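Local atomic coordinates of histidine acid phosphatase (PDB entry 6RXE), a protein that probably removes phosphate groups from inositol polyphosphates such as phytate, and from 2,3-bisphosphoglycerate. Residues S11-Y16 and A315-N320; M42-S47 and T440-N445; Q136-A141 and F397-T402. One frame throughout, in Å; residues are numbered along the deposited sequence. Where two conformers were deposited one is given.

Interaction 1 (S11-Y16 and A315-N320). With IHS (D-myo-inositol-hexasulphate), chain C.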
loop_
_atom_site.group_PDB
_atom_site.type_symbol
_atom_site.label_atom_id
_atom_site.label_comp_id
_atom_site.label_asym_id
_atom_site.label_seq_id
_atom_site.Cartn_x
_atom_site.Cartn_y
_atom_site.Cartn_z
ATOM N N SER A 11 -10.522 -3.944 -1.027
ATOM C CA SER A 11 -9.934 -2.623 -0.823
ATOM C C SER A 11 -8.415 -2.675 -0.992
ATOM O O SER A 11 -7.905 -3.417 -1.841
ATOM C CB SER A 11 -10.315 -2.076 0.557
ATOM O OG SER A 11 -9.754 -0.793 0.788
ATOM N N SER A 12 -7.680 -1.922 -0.170
ATOM C CA SER A 12 -6.220 -1.885 -0.252
ATOM C C SER A 12 -5.554 -3.184 0.188
ATOM O O SER A 12 -4.321 -3.258 0.169
ATOM C CB SER A 12 -5.676 -0.718 0.578
ATOM O OG SER A 12 -6.330 -0.630 1.833
ATOM N N LYS A 13 -6.309 -4.206 0.593
ATOM C CA LYS A 13 -5.730 -5.519 0.841
ATOM C C LYS A 13 -5.969 -6.475 -0.323
ATOM O O LYS A 13 -5.737 -7.679 -0.187
ATOM C CB LYS A 13 -6.263 -6.105 2.153
ATOM C CG LYS A 13 -5.589 -5.504 3.388
ATOM C CD LYS A 13 -6.130 -4.089 3.629
ATOM C CE LYS A 13 -5.380 -3.324 4.677
ATOM N NZ LYS A 13 -5.643 -1.861 4.501
ATOM N N GLN A 14 -6.406 -5.956 -1.462
ATOM C CA GLN A 14 -6.523 -6.734 -2.686
ATOM C C GLN A 14 -5.178 -7.344 -3.065
ATOM O O GLN A 14 -4.200 -6.599 -3.242
ATOM C CB GLN A 14 -7.029 -5.839 -3.815
ATOM C CG GLN A 14 -6.964 -6.464 -5.200
ATOM C CD GLN A 14 -7.907 -7.637 -5.344
ATOM O OE1 GLN A 14 -9.068 -7.559 -4.950
ATOM N NE2 GLN A 14 -7.410 -8.738 -5.903
ATOM N N PRO A 15 -5.080 -8.667 -3.203
ATOM C CA PRO A 15 -3.842 -9.263 -3.716
ATOM C C PRO A 15 -3.565 -8.795 -5.137
ATOM O O PRO A 15 -4.469 -8.408 -5.884
ATOM C CB PRO A 15 -4.122 -10.772 -3.670
ATOM C CG PRO A 15 -5.234 -10.925 -2.675
ATOM C CD PRO A 15 -6.074 -9.691 -2.843
ATOM N N TYR A 16 -2.285 -8.837 -5.506
ATOM C CA TYR A 16 -1.866 -8.355 -6.814
ATOM C C TYR A 16 -2.481 -9.196 -7.926
ATOM O O TYR A 16 -2.540 -10.425 -7.837
ATOM C CB TYR A 16 -0.344 -8.392 -6.915
ATOM C CG TYR A 16 0.215 -7.669 -8.113
ATOM C CD1 TYR A 16 0.067 -6.295 -8.247
ATOM C CD2 TYR A 16 0.911 -8.353 -9.102
ATOM C CE1 TYR A 16 0.580 -5.626 -9.330
ATOM C CE2 TYR A 16 1.436 -7.684 -10.200
ATOM C CZ TYR A 16 1.265 -6.320 -10.304
ATOM O OH TYR A 16 1.782 -5.640 -11.382
ATOM N N ALA A 315 -7.467 -11.918 5.197
ATOM C CA ALA A 315 -7.444 -13.351 4.913
ATOM C C ALA A 315 -7.184 -13.635 3.436
ATOM O O ALA A 315 -6.614 -14.679 3.097
ATOM C CB ALA A 315 -8.757 -13.999 5.360
ATOM N N ALA A 316 -7.576 -12.717 2.547
ATOM C CA ALA A 316 -7.301 -12.883 1.123
ATOM C C ALA A 316 -5.810 -12.854 0.806
ATOM O O ALA A 316 -5.403 -13.334 -0.260
ATOM C CB ALA A 316 -8.020 -11.797 0.322
ATOM N N ASP A 317 -4.989 -12.302 1.701
ATOM C CA ASP A 317 -3.543 -12.234 1.530
ATOM C C ASP A 317 -2.808 -13.296 2.330
ATOM O O ASP A 317 -1.573 -13.275 2.379
ATOM C CB ASP A 317 -3.025 -10.855 1.937
ATOM C CG ASP A 317 -3.571 -9.757 1.074
ATOM O OD1 ASP A 317 -3.217 -9.703 -0.127
ATOM O OD2 ASP A 317 -4.366 -8.953 1.602
ATOM N N MET A 318 -3.531 -14.218 2.959
ATOM C CA MET A 318 -2.919 -15.186 3.860
ATOM C C MET A 318 -3.264 -16.616 3.466
ATOM O O MET A 318 -3.351 -17.494 4.329
ATOM C CB MET A 318 -3.341 -14.906 5.303
ATOM C CG MET A 318 -2.790 -13.601 5.847
ATOM S SD MET A 318 -3.092 -13.440 7.611
ATOM C CE MET A 318 -1.850 -14.561 8.258
ATOM N N HIS A 319 -3.455 -16.858 2.165
ATOM C CA HIS A 319 -3.853 -18.179 1.680
ATOM C C HIS A 319 -2.905 -19.264 2.169
ATOM O O HIS A 319 -3.336 -20.274 2.741
ATOM C CB HIS A 319 -3.897 -18.198 0.151
ATOM C CG HIS A 319 -4.995 -17.373 -0.445
ATOM N ND1 HIS A 319 -6.133 -17.026 0.252
ATOM C CD2 HIS A 319 -5.143 -16.856 -1.689
ATOM C CE1 HIS A 319 -6.924 -16.312 -0.531
ATOM N NE2 HIS A 319 -6.345 -16.193 -1.713
ATOM N N ASN A 320 -1.603 -19.073 1.938
ATOM C CA ASN A 320 -0.626 -20.114 2.230
ATOM C C ASN A 320 -0.429 -20.321 3.721
ATOM O O ASN A 320 0.066 -21.378 4.124
ATOM C CB ASN A 320 0.712 -19.782 1.567
ATOM C CG ASN A 320 0.588 -19.614 0.061
ATOM O OD1 ASN A 320 -0.457 -19.898 -0.524
ATOM N ND2 ASN A 320 1.663 -19.164 -0.574
HETATM C C1 IHS C . -1.456 1.434 8.449
HETATM O O1 IHS C . -2.142 1.449 9.691
HETATM S S1 IHS C . -3.122 2.581 9.896
HETATM C C2 IHS C . -2.102 0.402 7.565
HETATM O O2 IHS C . -3.975 2.754 8.691
HETATM S S2 IHS C . -3.361 -1.601 8.541
HETATM C C3 IHS C . -1.376 0.338 6.214
HETATM O O3 IHS C . -3.946 2.341 11.119
HETATM S S3 IHS C . -2.992 -0.250 4.409
HETATM C C4 IHS C . 0.116 0.084 6.355
HETATM O O4 IHS C . -2.397 3.874 10.270
HETATM S S4 IHS C . 1.412 -0.902 4.351
HETATM C C5 IHS C . 0.781 1.014 7.366
HETATM S S5 IHS C . 3.290 1.469 7.296
HETATM C C6 IHS C . 0.026 1.111 8.677
HETATM S S6 IHS C . 1.118 1.724 10.813
HETATM O O12 IHS C . -2.042 -0.856 8.225
HETATM O O13 IHS C . -1.942 -0.676 5.421
HETATM O O14 IHS C . 0.749 0.299 5.043
HETATM O O15 IHS C . 2.114 0.528 7.644
HETATM O O16 IHS C . 0.620 2.112 9.453
HETATM O O22 IHS C . -4.506 -0.669 8.824
HETATM O O23 IHS C . -4.311 0.093 5.102
HETATM O O24 IHS C . 1.482 -0.631 2.859
HETATM O O25 IHS C . 3.503 2.494 8.373
HETATM O O26 IHS C . 2.383 0.913 10.723
HETATM O O32 IHS C . -3.140 -2.552 9.709
HETATM O O33 IHS C . -2.510 0.906 3.561
HETATM O O34 IHS C . 0.692 -2.203 4.623
HETATM O O35 IHS C . 3.101 2.102 5.961
HETATM O O36 IHS C . 0.059 0.984 11.608
HETATM O O42 IHS C . -3.880 -2.332 7.328
HETATM O O43 IHS C . -3.193 -1.353 3.366
HETATM O O44 IHS C . 2.762 -1.194 4.935
HETATM O O45 IHS C . 4.578 0.725 7.338
HETATM O O46 IHS C . 1.320 2.956 11.666
#
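D317 sets its carboxylate against the backbone of K13-P15. Its chi1 of -63° places CG beside the backbone N and turns the two oxygens toward that backbone. OD2 comes within 2.6 Å of the carbonyl oxygen K13 O and lies 3.5 Å from K13 CB. OD1 sits 3.5 Å from P15 CG, and its hydrogen-bond partner is S47 OG. The P15 ring also packs on A316. Its CG touches the carbonyl oxygen A316 O at 3.4 Å and meets the methyl group A316 CB. D317 is the third residue of a type I beta turn, A315 to M318, that follows helix 301-315 and is closed by M318 N to A315 O. This turn lies in the histidine acid phosphatase domain, beside the pocket that holds the inositol hexasulphate. The K13 side chain crosses D317 at about a right angle. A bend at chi2 (75°) carries the otherwise extended chain away from the carboxylate and into the pocket. There K13 NZ donates to the sulphate oxygen O43 at 2.7 Å. Its very short approach to O23 of the same sulphate is doubtful in detail. S12 OG accepts from K13 NZ at 3.0 Å.

Interaction 2 (M42-S47 and T440-N445). With IHS (D-myo-inositol-hexasulphate), chain C.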
loop_
_atom_site.group_PDB
_atom_site.type_symbol
_atom_site.label_atom_id
_atom_site.label_comp_id
_atom_site.label_asym_id
_atom_site.label_seq_id
_atom_site.Cartn_x
_atom_site.Cartn_y
_atom_site.Cartn_z
ATOM N N MET A 42 8.904 1.948 -8.346
ATOM C CA MET A 42 8.550 1.909 -6.933
ATOM C C MET A 42 7.350 0.989 -6.775
ATOM O O MET A 42 6.321 1.187 -7.432
ATOM C CB MET A 42 8.233 3.294 -6.365
ATOM C CG MET A 42 8.069 3.293 -4.841
ATOM S SD MET A 42 6.464 2.702 -4.227
ATOM C CE MET A 42 5.383 4.014 -4.786
ATOM N N ALA A 43 7.482 -0.005 -5.905
ATOM C CA ALA A 43 6.451 -1.013 -5.713
ATOM C C ALA A 43 6.090 -1.110 -4.240
ATOM O O ALA A 43 6.970 -1.068 -3.377
ATOM C CB ALA A 43 6.923 -2.381 -6.219
ATOM N N ARG A 44 4.799 -1.245 -3.953
ATOM C CA ARG A 44 4.401 -1.621 -2.608
ATOM C C ARG A 44 4.894 -3.032 -2.306
ATOM O O ARG A 44 5.086 -3.853 -3.207
ATOM C CB ARG A 44 2.878 -1.547 -2.449
ATOM C CG ARG A 44 2.400 -1.842 -1.032
ATOM C CD ARG A 44 0.889 -1.822 -0.899
ATOM N NE ARG A 44 0.495 -2.041 0.490
ATOM C CZ ARG A 44 -0.749 -2.284 0.888
ATOM N NH1 ARG A 44 -1.733 -2.336 -0.001
ATOM N NH2 ARG A 44 -1.006 -2.465 2.181
ATOM N N HIS A 45 5.130 -3.304 -1.027
ATOM C CA HIS A 45 5.372 -4.672 -0.596
ATOM C C HIS A 45 4.241 -5.576 -1.074
ATOM O O HIS A 45 3.102 -5.135 -1.272
ATOM C CB HIS A 45 5.478 -4.728 0.929
ATOM C CG HIS A 45 4.209 -4.346 1.626
ATOM N ND1 HIS A 45 3.115 -5.183 1.691
ATOM C CD2 HIS A 45 3.853 -3.208 2.268
ATOM C CE1 HIS A 45 2.140 -4.579 2.349
ATOM N NE2 HIS A 45 2.563 -3.380 2.711
ATOM N N GLY A 46 4.557 -6.850 -1.270
ATOM C CA GLY A 46 3.546 -7.825 -1.627
ATOM C C GLY A 46 2.658 -8.179 -0.441
ATOM O O GLY A 46 2.785 -7.642 0.661
ATOM N N SER A 47 1.740 -9.120 -0.689
ATOM C CA SER A 47 0.780 -9.546 0.327
ATOM C C SER A 47 1.469 -9.836 1.654
ATOM O O SER A 47 2.552 -10.428 1.699
ATOM C CB SER A 47 0.021 -10.792 -0.139
ATOM O OG SER A 47 -0.883 -10.482 -1.188
ATOM N N THR A 440 -3.844 1.079 -4.947
ATOM C CA THR A 440 -2.760 0.550 -4.114
ATOM C C THR A 440 -3.042 -0.877 -3.638
ATOM O O THR A 440 -3.061 -1.156 -2.437
ATOM C CB THR A 440 -2.503 1.492 -2.936
ATOM O OG1 THR A 440 -1.442 0.979 -2.120
ATOM C CG2 THR A 440 -3.770 1.703 -2.092
ATOM N N PRO A 441 -3.206 -1.829 -4.560
ATOM C CA PRO A 441 -3.260 -3.236 -4.142
ATOM C C PRO A 441 -1.912 -3.669 -3.591
ATOM O O PRO A 441 -0.905 -2.966 -3.708
ATOM C CB PRO A 441 -3.596 -3.988 -5.433
ATOM C CG PRO A 441 -3.021 -3.123 -6.508
ATOM C CD PRO A 441 -3.261 -1.704 -6.029
ATOM N N MET A 442 -1.899 -4.849 -2.970
ATOM C CA MET A 442 -0.627 -5.451 -2.608
ATOM C C MET A 442 0.242 -5.570 -3.855
ATOM O O MET A 442 -0.241 -5.924 -4.936
ATOM C CB MET A 442 -0.848 -6.823 -1.960
ATOM C CG MET A 442 -1.673 -6.779 -0.663
ATOM S SD MET A 442 -0.775 -6.091 0.749
ATOM C CE MET A 442 -2.120 -5.783 1.899
ATOM N N ALA A 443 1.517 -5.206 -3.712
ATOM C CA ALA A 443 2.502 -5.198 -4.792
ATOM C C ALA A 443 2.209 -4.159 -5.875
ATOM O O ALA A 443 2.799 -4.223 -6.957
ATOM C CB ALA A 443 2.652 -6.586 -5.431
ATOM N N ALA A 444 1.317 -3.198 -5.619
ATOM C CA ALA A 444 1.130 -2.081 -6.541
ATOM C C ALA A 444 2.471 -1.452 -6.899
ATOM O O ALA A 444 3.325 -1.238 -6.033
ATOM C CB ALA A 444 0.209 -1.024 -5.923
ATOM N N ASN A 445 2.669 -1.173 -8.187
ATOM C CA ASN A 445 3.970 -0.700 -8.642
ATOM C C ASN A 445 3.840 0.246 -9.829
ATOM O O ASN A 445 2.965 0.086 -10.683
ATOM C CB ASN A 445 4.898 -1.876 -8.994
ATOM C CG ASN A 445 4.412 -2.686 -10.178
ATOM O OD1 ASN A 445 4.782 -2.432 -11.326
ATOM N ND2 ASN A 445 3.572 -3.678 -9.900
HETATM C C1 IHS C . -1.456 1.434 8.449
HETATM O O1 IHS C . -2.142 1.449 9.691
HETATM S S1 IHS C . -3.122 2.581 9.896
HETATM C C2 IHS C . -2.102 0.402 7.565
HETATM O O2 IHS C . -3.975 2.754 8.691
HETATM S S2 IHS C . -3.361 -1.601 8.541
HETATM C C3 IHS C . -1.376 0.338 6.214
HETATM O O3 IHS C . -3.946 2.341 11.119
HETATM S S3 IHS C . -2.992 -0.250 4.409
HETATM C C4 IHS C . 0.116 0.084 6.355
HETATM O O4 IHS C . -2.397 3.874 10.270
HETATM S S4 IHS C . 1.412 -0.902 4.351
HETATM C C5 IHS C . 0.781 1.014 7.366
HETATM S S5 IHS C . 3.290 1.469 7.296
HETATM C C6 IHS C . 0.026 1.111 8.677
HETATM S S6 IHS C . 1.118 1.724 10.813
HETATM O O12 IHS C . -2.042 -0.856 8.225
HETATM O O13 IHS C . -1.942 -0.676 5.421
HETATM O O14 IHS C . 0.749 0.299 5.043
HETATM O O15 IHS C . 2.114 0.528 7.644
HETATM O O16 IHS C . 0.620 2.112 9.453
HETATM O O22 IHS C . -4.506 -0.669 8.824
HETATM O O23 IHS C . -4.311 0.093 5.102
HETATM O O24 IHS C . 1.482 -0.631 2.859
HETATM O O25 IHS C . 3.503 2.494 8.373
HETATM O O26 IHS C . 2.383 0.913 10.723
HETATM O O32 IHS C . -3.140 -2.552 9.709
HETATM O O33 IHS C . -2.510 0.906 3.561
HETATM O O34 IHS C . 0.692 -2.203 4.623
HETATM O O35 IHS C . 3.101 2.102 5.961
HETATM O O36 IHS C . 0.059 0.984 11.608
HETATM O O42 IHS C . -3.880 -2.332 7.328
HETATM O O43 IHS C . -3.193 -1.353 3.366
HETATM O O44 IHS C . 2.762 -1.194 4.935
HETATM O O45 IHS C . 4.578 0.725 7.338
HETATM O O46 IHS C . 1.320 2.956 11.666
#
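R44 runs straight out across T440-M442, with CG trans to the backbone N (chi1 -176°) and the chain extended as far as NE. M442 instead folds at chi2 (-73°), which lays SD over the centre of the R44 guanidinium, 3.8 Å above its plane. M442 CE rests against R44 NH2, and M442 SD also meets the H45 ring obliquely. All three guanidinium nitrogens donate. R44 NE donates to sulphate oxygen O24 at 2.9 Å. R44 NH2 donates to O34 of the same sulphate at 3.0 Å, and weakly to O43 of the next one. R44 NH1 turns to the protein: it binds S12 O, and T440 O only weakly. T440 OG1, buried alongside, has no polar partner. The backbones pair too. A43 and N445 form an antiparallel, non-hydrogen-bonded bridge, and A443 N, in the type II turn P441-A444, donates to H45 O at 2.9 Å. R44, H45 and G46 are the RHG of the family's signature sequence. The H45 ring is fixed in rotation by ND1, which donates almost straight to G46 O (2.7 Å, 173°) in the ring plane. This leaves NE2 facing the ligand, where it donates to O34 at 2.9 Å. At the ring edge, H45 NE2 is 3.2 Å from IHS S4. The bridging oxygen O14 is on the far side of this sulphur, with NE2-S4-O14 close to a straight line. This geometry is consistent with in-line attack on a phosphate by the histidine, as in related histidine phosphatases, with R44 probably drawing charge from the group under attack.

Interaction 3 (Q136-A141 and F397-T402). With IHS (D-myo-inositol-hexasulphate), chain C.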
loop_
_atom_site.group_PDB
_atom_site.type_symbol
_atom_site.label_atom_id
_atom_site.label_comp_id
_atom_site.label_asym_id
_atom_site.label_seq_id
_atom_site.Cartn_x
_atom_site.Cartn_y
_atom_site.Cartn_z
ATOM N N GLN A 136 16.529 -0.572 -3.417
ATOM C CA GLN A 136 16.237 0.312 -2.302
ATOM C C GLN A 136 14.984 -0.160 -1.587
ATOM O O GLN A 136 14.033 -0.637 -2.215
ATOM C CB GLN A 136 16.058 1.769 -2.757
ATOM C CG GLN A 136 17.273 2.365 -3.459
ATOM C CD GLN A 136 17.099 3.831 -3.772
ATOM O OE1 GLN A 136 16.067 4.428 -3.450
ATOM N NE2 GLN A 136 18.106 4.428 -4.403
ATOM N N SER A 137 14.996 -0.010 -0.272
ATOM C CA SER A 137 13.868 -0.355 0.575
ATOM C C SER A 137 13.628 0.774 1.563
ATOM O O SER A 137 14.518 1.577 1.851
ATOM C CB SER A 137 14.112 -1.677 1.327
ATOM O OG SER A 137 13.226 -1.816 2.423
ATOM N N SER A 138 12.394 0.837 2.060
ATOM C CA SER A 138 12.051 1.745 3.145
ATOM C C SER A 138 12.737 1.367 4.447
ATOM O O SER A 138 12.855 2.208 5.344
ATOM C CB SER A 138 10.542 1.740 3.366
ATOM O OG SER A 138 10.153 0.513 3.965
ATOM N N GLY A 139 13.175 0.117 4.575
ATOM C CA GLY A 139 13.690 -0.414 5.810
ATOM C C GLY A 139 12.717 -1.319 6.531
ATOM O O GLY A 139 13.137 -2.117 7.379
ATOM N N GLU A 140 11.426 -1.216 6.217
ATOM C CA GLU A 140 10.453 -2.140 6.775
ATOM C C GLU A 140 10.681 -3.530 6.202
ATOM O O GLU A 140 10.943 -3.690 5.004
ATOM C CB GLU A 140 9.029 -1.667 6.485
ATOM C CG GLU A 140 7.966 -2.479 7.193
ATOM C CD GLU A 140 8.056 -2.357 8.697
ATOM O OE1 GLU A 140 8.513 -1.301 9.182
ATOM O OE2 GLU A 140 7.679 -3.322 9.398
ATOM N N ALA A 141 10.583 -4.535 7.076
ATOM C CA ALA A 141 10.935 -5.901 6.705
ATOM C C ALA A 141 10.133 -6.387 5.505
ATOM O O ALA A 141 10.692 -7.020 4.604
ATOM C CB ALA A 141 10.731 -6.839 7.894
ATOM N N PHE A 397 11.236 -0.428 -3.076
ATOM C CA PHE A 397 10.187 -1.204 -2.432
ATOM C C PHE A 397 9.732 -0.479 -1.174
ATOM O O PHE A 397 10.553 -0.123 -0.319
ATOM C CB PHE A 397 10.687 -2.624 -2.143
ATOM C CG PHE A 397 11.080 -3.366 -3.391
ATOM C CD1 PHE A 397 12.347 -3.218 -3.935
ATOM C CD2 PHE A 397 10.157 -4.158 -4.060
ATOM C CE1 PHE A 397 12.696 -3.868 -5.104
ATOM C CE2 PHE A 397 10.502 -4.815 -5.225
ATOM C CZ PHE A 397 11.770 -4.673 -5.749
ATOM N N ALA A 398 8.421 -0.244 -1.080
ATOM C CA ALA A 398 7.844 0.635 -0.072
ATOM C C ALA A 398 6.426 0.212 0.301
ATOM O O ALA A 398 6.173 -0.973 0.546
ATOM C CB ALA A 398 7.851 2.086 -0.564
ATOM N N HIS A 399 5.492 1.165 0.341
ATOM C CA HIS A 399 4.256 0.980 1.087
ATOM C C HIS A 399 3.070 1.595 0.356
ATOM O O HIS A 399 3.220 2.373 -0.589
ATOM C CB HIS A 399 4.379 1.599 2.486
ATOM C CG HIS A 399 5.545 1.078 3.265
ATOM N ND1 HIS A 399 5.455 -0.021 4.090
ATOM C CD2 HIS A 399 6.838 1.480 3.312
ATOM C CE1 HIS A 399 6.636 -0.264 4.627
ATOM N NE2 HIS A 399 7.494 0.631 4.171
ATOM N N ALA A 400 1.872 1.232 0.825
ATOM C CA ALA A 400 0.659 1.897 0.361
ATOM C C ALA A 400 0.687 3.380 0.704
ATOM O O ALA A 400 0.197 4.215 -0.069
ATOM C CB ALA A 400 -0.573 1.233 0.977
ATOM N N GLU A 401 1.254 3.723 1.866
ATOM C CA GLU A 401 1.427 5.121 2.244
ATOM C C GLU A 401 2.399 5.847 1.329
ATOM O O GLU A 401 2.437 7.082 1.345
ATOM C CB GLU A 401 1.934 5.241 3.681
ATOM C CG GLU A 401 1.350 4.258 4.675
ATOM C CD GLU A 401 -0.121 4.465 4.921
ATOM O OE1 GLU A 401 -0.597 5.591 4.681
ATOM O OE2 GLU A 401 -0.793 3.513 5.378
ATOM N N THR A 402 3.214 5.109 0.571
ATOM C CA THR A 402 4.069 5.693 -0.456
ATOM C C THR A 402 3.328 5.824 -1.781
ATOM O O THR A 402 3.435 6.858 -2.455
ATOM C CB THR A 402 5.332 4.837 -0.650
ATOM O OG1 THR A 402 5.778 4.318 0.608
ATOM C CG2 THR A 402 6.458 5.654 -1.274
HETATM C C1 IHS C . -1.456 1.434 8.449
HETATM O O1 IHS C . -2.142 1.449 9.691
HETATM S S1 IHS C . -3.122 2.581 9.896
HETATM C C2 IHS C . -2.102 0.402 7.565
HETATM O O2 IHS C . -3.975 2.754 8.691
HETATM S S2 IHS C . -3.361 -1.601 8.541
HETATM C C3 IHS C . -1.376 0.338 6.214
HETATM O O3 IHS C . -3.946 2.341 11.119
HETATM S S3 IHS C . -2.992 -0.250 4.409
HETATM C C4 IHS C . 0.116 0.084 6.355
HETATM O O4 IHS C . -2.397 3.874 10.270
HETATM S S4 IHS C . 1.412 -0.902 4.351
HETATM C C5 IHS C . 0.781 1.014 7.366
HETATM S S5 IHS C . 3.290 1.469 7.296
HETATM C C6 IHS C . 0.026 1.111 8.677
HETATM S S6 IHS C . 1.118 1.724 10.813
HETATM O O12 IHS C . -2.042 -0.856 8.225
HETATM O O13 IHS C . -1.942 -0.676 5.421
HETATM O O14 IHS C . 0.749 0.299 5.043
HETATM O O15 IHS C . 2.114 0.528 7.644
HETATM O O16 IHS C . 0.620 2.112 9.453
HETATM O O22 IHS C . -4.506 -0.669 8.824
HETATM O O23 IHS C . -4.311 0.093 5.102
HETATM O O24 IHS C . 1.482 -0.631 2.859
HETATM O O25 IHS C . 3.503 2.494 8.373
HETATM O O26 IHS C . 2.383 0.913 10.723
HETATM O O32 IHS C . -3.140 -2.552 9.709
HETATM O O33 IHS C . -2.510 0.906 3.561
HETATM O O34 IHS C . 0.692 -2.203 4.623
HETATM O O35 IHS C . 3.101 2.102 5.961
HETATM O O36 IHS C . 0.059 0.984 11.608
HETATM O O42 IHS C . -3.880 -2.332 7.328
HETATM O O43 IHS C . -3.193 -1.353 3.366
HETATM O O44 IHS C . 2.762 -1.194 4.935
HETATM O O45 IHS C . 4.578 0.725 7.338
HETATM O O46 IHS C . 1.320 2.956 11.666
#
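S138 OG and H399 NE2 lie 2.7 Å apart in a hydrogen bond that either could donate. This holds for the S138 conformer given here, one of two deposited. The same hydroxyl accepts from E140 N at 3.1 Å, which makes an ST turn. A second ST turn overlaps it: G139 N donates to S137 OG, which is also bound to T144. The other ring nitrogen, H399 ND1, donates to sulphate oxygen O44 (3.1 Å, 164°). Both ring nitrogens are thus engaged, and E140 CB closes on the ring edge at CE1, 3.3 Å away. The contact joins the C-terminal ends of two neighbouring parallel strands, 132-137 and 391-398. F397 N donates to Q136 O at 2.9 Å, and S138 N to F397 O at 3.2 Å. H399, A400 and E401 form the HAE tripeptide found in phosphatases of this kind. H399 is the N-cap of helix 400-410, and its backbone N donates weakly to T402 OG1. One residue on, A400 N points at the ligand and donates to O24 (2.8 Å, 170°), so the helix end probably helps to attract the anion. Replacing H399 with an alanine would probably leave O44 without its ring donor and S138 OG without its ring partner, and open a gap beside E140. Y189 meets the H399 ring edge-to-face.

Interactions 1, 2 and 3 line one pocket around the inositol hexasulphate. Interaction 2 touches both of the others, with centres about 11 Å from interaction 1 and about 9 Å from interaction 3. S47 OG meets D317 OD1 at 2.7 Å, and R44 NH1 meets S12 O at 2.8 Å. Strands 35-44 and 391-398 are neighbours in the sheet, joined by A43 O to A398 N at 2.8 Å and, just past the strand end, H45 N to A398 O at 3.0 Å. Interactions 1 and 3 do not touch. The ligand links all three: K13 and R44 share one sulphate, while R44, H45, H399 and A400 surround the next. R48, R142 and K192 add further donors.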